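Local coordinates for protein cryptochrome DASH (Arabidopsis thaliana, PDB 2J4D) that repairs cyclobutane pyrimidine dimers in single-stranded DNA as an FAD- and folate-carrying photolyase and may also act as a blue-light photoreceptor, at residues Val271-Arg276 against Ala315-Tyr320; Asn277-Pro282 against Ser390-Gln395. One frame throughout, in Å; residues are numbered along the deposited sequence.

Overall arrangement
The two contacts hold one continuous run of chain, residues 271-282, against two different helices of the helical, FAD-binding part of this class-1 photolyase fold. Contact 1 sets the short helix 272-275 against the start of helix 317-339. In contact 2 the loop 277-282 follows directly and packs on the start of helix 391-404. Along the sequence the segments come as 271-276, 277-282, 315-320 and 390-395, so the pairings cross. Their centres lie about 16 Å apart, and the side chain of Arg276 touches that of Asn391 between them. Both reach FAD, contact 1 at a phosphate and contact 2 at the flavin and its ribityl chain.

Contact 1. Residues Val271-Arg276 against Ala315-Tyr320; sequences VYKETR and ANNSTY. With FAD (flavin-adenine dinucleotide), chain C.
Ser318 plants its hydroxyl against the first turn of the short helix 272-275, where OG accepts the backbone N-H of Lys273 at 3.0 Å. Two helix starts meet here, since Ser318 itself lies in the first turn of helix 317-339, which opens with a capping box of Asn316 and Thr319. The bond is bent (142°), and Ser318 OG also lies 3.3 Å from Lys273 CB, so the hydroxyl sits close to both the backbone N and the first side-chain carbon. With OG anti to the carbonyl carbon of Ser318 (chi1 -75°), the hydroxyl is turned to the Lys273 N-H. A water 2.6 Å from Ser318 OG makes a weak further link to the carboxylate of Glu274. The extended Lys273 chain runs alongside Asn317, pointing the same way, and makes a cation-pi contact with Trp321.

One step out, in the capping box, Asn316 OD1 takes the N-H of Thr319 at 2.9 Å, with a weak second bond from Ser318 N, while Thr319 OG1 receives the N-H of Asn316 at 3.0 Å in return. Asn316 ND2 reaches back to the carbonyl of Lys270, tying the cap to the residues just before the short helix.

On the side facing the cofactor, Tyr272 passes its ring edge by Ser318 O, with CD2 3.8 Å from that oxygen. CG anti to the backbone N (chi1 167°) carries the phenol toward the FAD pyrophosphate. Arg276 NE, with the phenol oxygen in its guanidinium plane, donates to Tyr272 OH, and that hydroxyl in turn donates to FAD O2A, a phosphate oxygen in the plane of the Tyr272 ring, at a very short 2.5 Å.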
loop_
_atom_site.group_PDB
_atom_site.type_symbol
_atom_site.label_atom_id
_atom_site.label_comp_id
_atom_site.label_asym_id
_atom_site.label_seq_id
_atom_site.Cartn_x
_atom_site.Cartn_y
_atom_site.Cartn_z
ATOM N N VAL A 271 -6.612 19.842 9.521
ATOM C CA VAL A 271 -7.652 19.288 10.401
ATOM C C VAL A 271 -7.643 17.766 10.372
ATOM O O VAL A 271 -8.513 17.110 10.959
ATOM C CB VAL A 271 -9.077 19.771 10.019
ATOM C CG1 VAL A 271 -9.135 21.281 10.072
ATOM C CG2 VAL A 271 -9.467 19.254 8.638
ATOM N N TYR A 272 -6.638 17.218 9.699
ATOM C CA TYR A 272 -6.471 15.776 9.562
ATOM C C TYR A 272 -6.654 14.991 10.867
ATOM O O TYR A 272 -7.426 14.037 10.915
ATOM C CB TYR A 272 -5.085 15.470 8.968
ATOM C CG TYR A 272 -4.691 14.017 9.084
ATOM C CD1 TYR A 272 -5.332 13.038 8.322
ATOM C CD2 TYR A 272 -3.759 13.605 10.038
ATOM C CE1 TYR A 272 -5.069 11.688 8.518
ATOM C CE2 TYR A 272 -3.488 12.259 10.245
ATOM C CZ TYR A 272 -4.153 11.304 9.487
ATOM O OH TYR A 272 -3.955 9.966 9.743
ATOM N N LYS A 273 -5.951 15.387 11.924
ATOM C CA LYS A 273 -6.048 14.662 13.184
ATOM C C LYS A 273 -7.459 14.597 13.775
ATOM O O LYS A 273 -7.841 13.587 14.363
ATOM C CB LYS A 273 -5.085 15.254 14.221
ATOM C CG LYS A 273 -5.021 14.430 15.507
ATOM C CD LYS A 273 -3.952 14.925 16.470
ATOM C CE LYS A 273 -3.862 14.008 17.687
ATOM N NZ LYS A 273 -2.813 14.441 18.651
ATOM N N GLU A 274 -8.230 15.666 13.611
ATOM C CA GLU A 274 -9.589 15.711 14.150
ATOM C C GLU A 274 -10.561 14.827 13.363
ATOM O O GLU A 274 -11.593 14.414 13.889
ATOM C CB GLU A 274 -10.116 17.149 14.122
ATOM C CG GLU A 274 -9.093 18.215 14.502
ATOM C CD GLU A 274 -9.579 19.632 14.203
ATOM O OE1 GLU A 274 -8.746 20.566 14.209
ATOM O OE2 GLU A 274 -10.793 19.816 13.963
ATOM N N THR A 275 -10.229 14.523 12.112
ATOM C CA THR A 275 -11.129 13.736 11.269
ATOM C C THR A 275 -10.710 12.314 10.911
ATOM O O THR A 275 -11.534 11.537 10.429
ATOM C CB THR A 275 -11.364 14.456 9.944
ATOM O OG1 THR A 275 -10.138 14.477 9.204
ATOM C CG2 THR A 275 -11.808 15.899 10.186
ATOM N N ARG A 276 -9.446 11.971 11.151
ATOM C CA ARG A 276 -8.920 10.658 10.772
ATOM C C ARG A 276 -9.657 9.406 11.241
ATOM O O ARG A 276 -9.387 8.317 10.742
ATOM C CB ARG A 276 -7.439 10.550 11.156
ATOM C CG ARG A 276 -7.150 10.638 12.645
ATOM C CD ARG A 276 -5.672 10.345 12.902
ATOM N NE ARG A 276 -5.336 8.974 12.525
ATOM C CZ ARG A 276 -5.689 7.903 13.228
ATOM N NH1 ARG A 276 -6.380 8.046 14.353
ATOM N NH2 ARG A 276 -5.374 6.687 12.798
ATOM N N ALA A 315 1.215 25.154 10.804
ATOM C CA ALA A 315 1.901 24.044 11.435
ATOM C C ALA A 315 1.154 23.797 12.740
ATOM O O ALA A 315 1.049 24.695 13.580
ATOM C CB ALA A 315 3.343 24.410 11.712
ATOM N N ASN A 316 0.607 22.598 12.906
ATOM C CA ASN A 316 -0.114 22.277 14.130
ATOM C C ASN A 316 -0.080 20.784 14.401
ATOM O O ASN A 316 0.750 20.067 13.843
ATOM C CB ASN A 316 -1.569 22.769 14.061
ATOM C CG ASN A 316 -2.375 22.096 12.955
ATOM O OD1 ASN A 316 -2.013 21.030 12.456
ATOM N ND2 ASN A 316 -3.492 22.714 12.583
ATOM N N ASN A 317 -0.984 20.311 15.254
ATOM C CA ASN A 317 -1.025 18.890 15.589
ATOM C C ASN A 317 -1.470 17.975 14.460
ATOM O O ASN A 317 -1.104 16.796 14.429
ATOM C CB ASN A 317 -1.907 18.671 16.813
ATOM C CG ASN A 317 -1.095 18.429 18.057
ATOM O OD1 ASN A 317 -0.553 17.335 18.255
ATOM N ND2 ASN A 317 -0.980 19.455 18.900
ATOM N N SER A 318 -2.255 18.513 13.536
ATOM C CA SER A 318 -2.728 17.726 12.410
ATOM C C SER A 318 -1.640 17.588 11.356
ATOM O O SER A 318 -1.467 16.514 10.777
ATOM C CB SER A 318 -3.967 18.364 11.786
ATOM O OG SER A 318 -5.103 18.145 12.605
ATOM N N THR A 319 -0.908 18.666 11.100
ATOM C CA THR A 319 0.144 18.585 10.097
ATOM C C THR A 319 1.194 17.591 10.568
ATOM O O THR A 319 1.770 16.867 9.762
ATOM C CB THR A 319 0.798 19.965 9.802
ATOM O OG1 THR A 319 1.445 20.476 10.977
ATOM C CG2 THR A 319 -0.262 20.953 9.339
ATOM N N TYR A 320 1.430 17.542 11.874
ATOM C CA TYR A 320 2.391 16.607 12.422
ATOM C C TYR A 320 1.848 15.177 12.430
ATOM O O TYR A 320 2.586 14.222 12.167
ATOM C CB TYR A 320 2.771 16.986 13.858
ATOM C CG TYR A 320 3.456 15.852 14.596
ATOM C CD1 TYR A 320 4.767 15.473 14.284
ATOM C CD2 TYR A 320 2.761 15.097 15.540
ATOM C CE1 TYR A 320 5.362 14.366 14.891
ATOM C CE2 TYR A 320 3.346 13.988 16.149
ATOM C CZ TYR A 320 4.642 13.628 15.820
ATOM O OH TYR A 320 5.204 12.517 16.412
HETATM P PA FAD C . -4.180 8.089 7.032
HETATM O O1A FAD C . -4.345 9.233 6.112
HETATM O O2A FAD C . -4.812 8.123 8.372
HETATM O O5B FAD C . -2.616 7.791 7.260
HETATM C C5B FAD C . -1.629 8.278 6.324
HETATM C C4B FAD C . -0.694 7.116 5.968
HETATM O O4B FAD C . -0.093 6.635 7.169
HETATM C C3B FAD C . -1.378 5.905 5.342
HETATM O O3B FAD C . -1.635 6.076 3.959
HETATM C C2B FAD C . -0.402 4.820 5.676
HETATM O O2B FAD C . 0.641 4.645 4.743
HETATM C C1B FAD C . 0.087 5.212 7.082
HETATM N N9A FAD C . -0.639 4.579 8.203
HETATM C C8A FAD C . -1.681 5.104 8.942
HETATM N N7A FAD C . -2.103 4.276 9.888
HETATM C C5A FAD C . -1.299 3.164 9.766
HETATM C C6A FAD C . -1.259 1.942 10.477
HETATM N N6A FAD C . -2.051 1.638 11.496
HETATM N N1A FAD C . -0.312 1.010 10.084
HETATM C C2A FAD C . 0.530 1.282 9.033
HETATM N N3A FAD C . 0.543 2.429 8.312
HETATM C C4A FAD C . -0.396 3.331 8.708
HETATM N N1 FAD C . -2.302 -0.079 5.726
HETATM C C2 FAD C . -1.667 -0.342 4.531
HETATM O O2 FAD C . -1.006 0.512 3.969
HETATM N N3 FAD C . -1.801 -1.623 3.974
HETATM C C4 FAD C . -2.542 -2.652 4.552
HETATM O O4 FAD C . -2.625 -3.766 4.005
HETATM C C4X FAD C . -3.192 -2.374 5.779
HETATM N N5 FAD C . -3.962 -3.348 6.433
HETATM C C5X FAD C . -4.505 -3.103 7.696
HETATM C C6 FAD C . -5.169 -4.118 8.398
HETATM C C7 FAD C . -5.732 -3.904 9.678
HETATM C C7M FAD C . -6.431 -5.041 10.383
HETATM C C8 FAD C . -5.613 -2.593 10.268
HETATM C C8M FAD C . -6.187 -2.269 11.637
HETATM C C9 FAD C . -4.947 -1.566 9.571
HETATM C C9A FAD C . -4.382 -1.792 8.281
HETATM N N10 FAD C . -3.705 -0.770 7.552
HETATM C C10 FAD C . -3.050 -1.069 6.337
HETATM C "C1'" FAD C . -3.333 0.514 8.230
HETATM C "C2'" FAD C . -4.324 1.688 8.090
HETATM O "O2'" FAD C . -5.628 1.258 8.441
HETATM C "C3'" FAD C . -4.319 2.202 6.652
HETATM O "O3'" FAD C . -2.987 2.577 6.251
HETATM C "C4'" FAD C . -5.196 3.443 6.411
HETATM O "O4'" FAD C . -6.565 3.147 6.694
HETATM C "C5'" FAD C . -5.049 3.879 4.959
HETATM O "O5'" FAD C . -5.837 5.047 4.719
HETATM P P FAD C . -5.311 6.534 4.767
HETATM O O1P FAD C . -4.260 6.605 3.738
HETATM O O2P FAD C . -6.458 7.457 4.553
HETATM O O3P FAD C . -4.816 6.832 6.246
HETATM O O HOH W 1 -5.537 19.496 14.762
#

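Contact 2. Residues Asn277-Pro282 against Ser390-Gln395; sequences NGMLGP and SNRGRQ. With FAD (flavin-adenine dinucleotide), chain C.
Gly278 O accepts a bond from a water at 2.9 Å, and the same water takes the N-H of Arg392 at 3.0 Å, bridging the loop to the first turn of helix 391-404. Ser390 CB lies 3.5 Å from Gly278 O. Ser390 is the N-cap: with chi1 at 68°, its OG swings back over the turn to accept Gly393 N at 3.0 Å, and Met279 CG packs on this hydroxyl from the loop side, 3.3 Å from OG. The Met279 chain bends at its end, leaving SD against Arg392 CG. Arg392 curls at chi2 and chi3, so that its guanidinium presents an edge to the Asn277 side chain, the two planes 60° apart; its NH1 bonds Gln453, and Tyr457 adds a cation-pi contact.

The same turn also serves FAD, through Arg394 on another side of the helix. Arg394 lays one guanidinium face over C3' of the ribityl chain, and NH1 comes within 3.2 Å of flavin C4X. Asp422 forms a salt bridge to NH2 and Arg394 NE donates to Met389 O, fixing the group's rotation. A leucine in place of Arg394 would probably leave Asp422 without its charge mate and open a gap beside the flavin. Met279 also packs on the start of helix 391-404, and so joins it to helices 374-386 (Leu375), 450-457 (Tyr457) and 462-467 (Tyr463).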
loop_
_atom_site.group_PDB
_atom_site.type_symbol
_atom_site.label_atom_id
_atom_site.label_comp_id
_atom_site.label_asym_id
_atom_site.label_seq_id
_atom_site.Cartn_x
_atom_site.Cartn_y
_atom_site.Cartn_z
ATOM N N ASN A 277 -10.578 9.540 12.189
ATOM C CA ASN A 277 -11.331 8.374 12.639
ATOM C C ASN A 277 -12.681 8.273 11.950
ATOM O O ASN A 277 -13.538 7.491 12.360
ATOM C CB ASN A 277 -11.529 8.394 14.150
ATOM C CG ASN A 277 -10.344 7.822 14.889
ATOM O OD1 ASN A 277 -9.667 8.525 15.638
ATOM N ND2 ASN A 277 -10.080 6.536 14.679
ATOM N N GLY A 278 -12.869 9.076 10.909
ATOM C CA GLY A 278 -14.114 9.033 10.161
ATOM C C GLY A 278 -14.152 7.745 9.353
ATOM O O GLY A 278 -13.157 7.015 9.301
ATOM N N MET A 279 -15.285 7.452 8.722
ATOM C CA MET A 279 -15.395 6.230 7.933
ATOM C C MET A 279 -16.047 6.483 6.586
ATOM O O MET A 279 -15.907 5.684 5.658
ATOM C CB MET A 279 -16.209 5.175 8.688
ATOM C CG MET A 279 -15.623 4.755 10.028
ATOM S SD MET A 279 -16.505 3.355 10.765
ATOM C CE MET A 279 -17.963 4.204 11.381
ATOM N N LEU A 280 -16.747 7.605 6.478
ATOM C CA LEU A 280 -17.453 7.945 5.255
ATOM C C LEU A 280 -16.817 9.071 4.444
ATOM O O LEU A 280 -16.563 10.154 4.965
ATOM C CB LEU A 280 -18.894 8.323 5.611
ATOM C CG LEU A 280 -19.909 8.490 4.483
ATOM C CD1 LEU A 280 -20.100 7.162 3.752
ATOM C CD2 LEU A 280 -21.231 8.968 5.078
ATOM N N GLY A 281 -16.567 8.810 3.166
ATOM C CA GLY A 281 -16.014 9.841 2.306
ATOM C C GLY A 281 -14.507 9.970 2.208
ATOM O O GLY A 281 -13.772 9.509 3.074
ATOM N N PRO A 282 -14.024 10.619 1.143
ATOM C CA PRO A 282 -12.602 10.839 0.877
ATOM C C PRO A 282 -11.943 11.869 1.783
ATOM O O PRO A 282 -10.762 11.758 2.096
ATOM C CB PRO A 282 -12.597 11.286 -0.581
ATOM C CG PRO A 282 -13.882 12.057 -0.686
ATOM C CD PRO A 282 -14.851 11.154 0.043
ATOM N N SER A 390 -11.771 2.257 6.063
ATOM C CA SER A 390 -11.160 3.244 6.956
ATOM C C SER A 390 -10.353 2.516 8.018
ATOM O O SER A 390 -10.630 1.355 8.326
ATOM C CB SER A 390 -12.224 4.101 7.659
ATOM O OG SER A 390 -12.974 3.316 8.570
ATOM N N ASN A 391 -9.362 3.202 8.581
ATOM C CA ASN A 391 -8.539 2.603 9.621
ATOM C C ASN A 391 -9.413 2.174 10.806
ATOM O O ASN A 391 -9.218 1.104 11.383
ATOM C CB ASN A 391 -7.481 3.602 10.093
ATOM C CG ASN A 391 -6.639 3.054 11.232
ATOM O OD1 ASN A 391 -5.995 2.010 11.099
ATOM N ND2 ASN A 391 -6.650 3.747 12.364
ATOM N N ARG A 392 -10.376 3.017 11.169
ATOM C CA ARG A 392 -11.277 2.709 12.280
ATOM C C ARG A 392 -12.053 1.425 11.962
ATOM O O ARG A 392 -12.172 0.535 12.797
ATOM C CB ARG A 392 -12.237 3.887 12.502
ATOM C CG ARG A 392 -13.363 3.652 13.507
ATOM C CD ARG A 392 -12.842 3.239 14.873
ATOM N NE ARG A 392 -11.699 4.050 15.289
ATOM C CZ ARG A 392 -11.082 3.919 16.460
ATOM N NH1 ARG A 392 -11.505 3.015 17.334
ATOM N NH2 ARG A 392 -10.030 4.679 16.755
ATOM N N GLY A 393 -12.562 1.326 10.739
ATOM C CA GLY A 393 -13.304 0.140 10.349
ATOM C C GLY A 393 -12.468 -1.127 10.390
ATOM O O GLY A 393 -12.936 -2.173 10.855
ATOM N N ARG A 394 -11.228 -1.042 9.910
ATOM C CA ARG A 394 -10.349 -2.205 9.902
ATOM C C ARG A 394 -10.085 -2.712 11.314
ATOM O O ARG A 394 -10.044 -3.919 11.550
ATOM C CB ARG A 394 -9.013 -1.867 9.227
ATOM C CG ARG A 394 -9.146 -1.401 7.796
ATOM C CD ARG A 394 -7.774 -1.221 7.111
ATOM N NE ARG A 394 -7.866 -0.267 6.008
ATOM C CZ ARG A 394 -7.015 -0.194 4.991
ATOM N NH1 ARG A 394 -5.987 -1.034 4.916
ATOM N NH2 ARG A 394 -7.184 0.737 4.053
ATOM N N GLN A 395 -9.879 -1.797 12.257
ATOM C CA GLN A 395 -9.636 -2.215 13.630
ATOM C C GLN A 395 -10.880 -2.917 14.191
ATOM O O GLN A 395 -10.781 -3.934 14.881
ATOM C CB GLN A 395 -9.298 -1.007 14.508
ATOM C CG GLN A 395 -8.047 -0.249 14.086
ATOM C CD GLN A 395 -7.694 0.839 15.074
ATOM O OE1 GLN A 395 -7.230 0.559 16.177
ATOM N NE2 GLN A 395 -7.932 2.086 14.693
HETATM P PA FAD C . -4.180 8.089 7.032
HETATM O O1A FAD C . -4.345 9.233 6.112
HETATM O O2A FAD C . -4.812 8.123 8.372
HETATM O O5B FAD C . -2.616 7.791 7.260
HETATM C C5B FAD C . -1.629 8.278 6.324
HETATM C C4B FAD C . -0.694 7.116 5.968
HETATM O O4B FAD C . -0.093 6.635 7.169
HETATM C C3B FAD C . -1.378 5.905 5.342
HETATM O O3B FAD C . -1.635 6.076 3.959
HETATM C C2B FAD C . -0.402 4.820 5.676
HETATM O O2B FAD C . 0.641 4.645 4.743
HETATM C C1B FAD C . 0.087 5.212 7.082
HETATM N N9A FAD C . -0.639 4.579 8.203
HETATM C C8A FAD C . -1.681 5.104 8.942
HETATM N N7A FAD C . -2.103 4.276 9.888
HETATM C C5A FAD C . -1.299 3.164 9.766
HETATM C C6A FAD C . -1.259 1.942 10.477
HETATM N N6A FAD C . -2.051 1.638 11.496
HETATM N N1A FAD C . -0.312 1.010 10.084
HETATM C C2A FAD C . 0.530 1.282 9.033
HETATM N N3A FAD C . 0.543 2.429 8.312
HETATM C C4A FAD C . -0.396 3.331 8.708
HETATM N N1 FAD C . -2.302 -0.079 5.726
HETATM C C2 FAD C . -1.667 -0.342 4.531
HETATM O O2 FAD C . -1.006 0.512 3.969
HETATM N N3 FAD C . -1.801 -1.623 3.974
HETATM C C4 FAD C . -2.542 -2.652 4.552
HETATM O O4 FAD C . -2.625 -3.766 4.005
HETATM C C4X FAD C . -3.192 -2.374 5.779
HETATM N N5 FAD C . -3.962 -3.348 6.433
HETATM C C5X FAD C . -4.505 -3.103 7.696
HETATM C C6 FAD C . -5.169 -4.118 8.398
HETATM C C7 FAD C . -5.732 -3.904 9.678
HETATM C C7M FAD C . -6.431 -5.041 10.383
HETATM C C8 FAD C . -5.613 -2.593 10.268
HETATM C C8M FAD C . -6.187 -2.269 11.637
HETATM C C9 FAD C . -4.947 -1.566 9.571
HETATM C C9A FAD C . -4.382 -1.792 8.281
HETATM N N10 FAD C . -3.705 -0.770 7.552
HETATM C C10 FAD C . -3.050 -1.069 6.337
HETATM C "C1'" FAD C . -3.333 0.514 8.230
HETATM C "C2'" FAD C . -4.324 1.688 8.090
HETATM O "O2'" FAD C . -5.628 1.258 8.441
HETATM C "C3'" FAD C . -4.319 2.202 6.652
HETATM O "O3'" FAD C . -2.987 2.577 6.251
HETATM C "C4'" FAD C . -5.196 3.443 6.411
HETATM O "O4'" FAD C . -6.565 3.147 6.694
HETATM C "C5'" FAD C . -5.049 3.879 4.959
HETATM O "O5'" FAD C . -5.837 5.047 4.719
HETATM P P FAD C . -5.311 6.534 4.767
HETATM O O1P FAD C . -4.260 6.605 3.738
HETATM O O2P FAD C . -6.458 7.457 4.553
HETATM O O3P FAD C . -4.816 6.832 6.246
HETATM O O HOH W 2 -10.676 5.833 10.323
#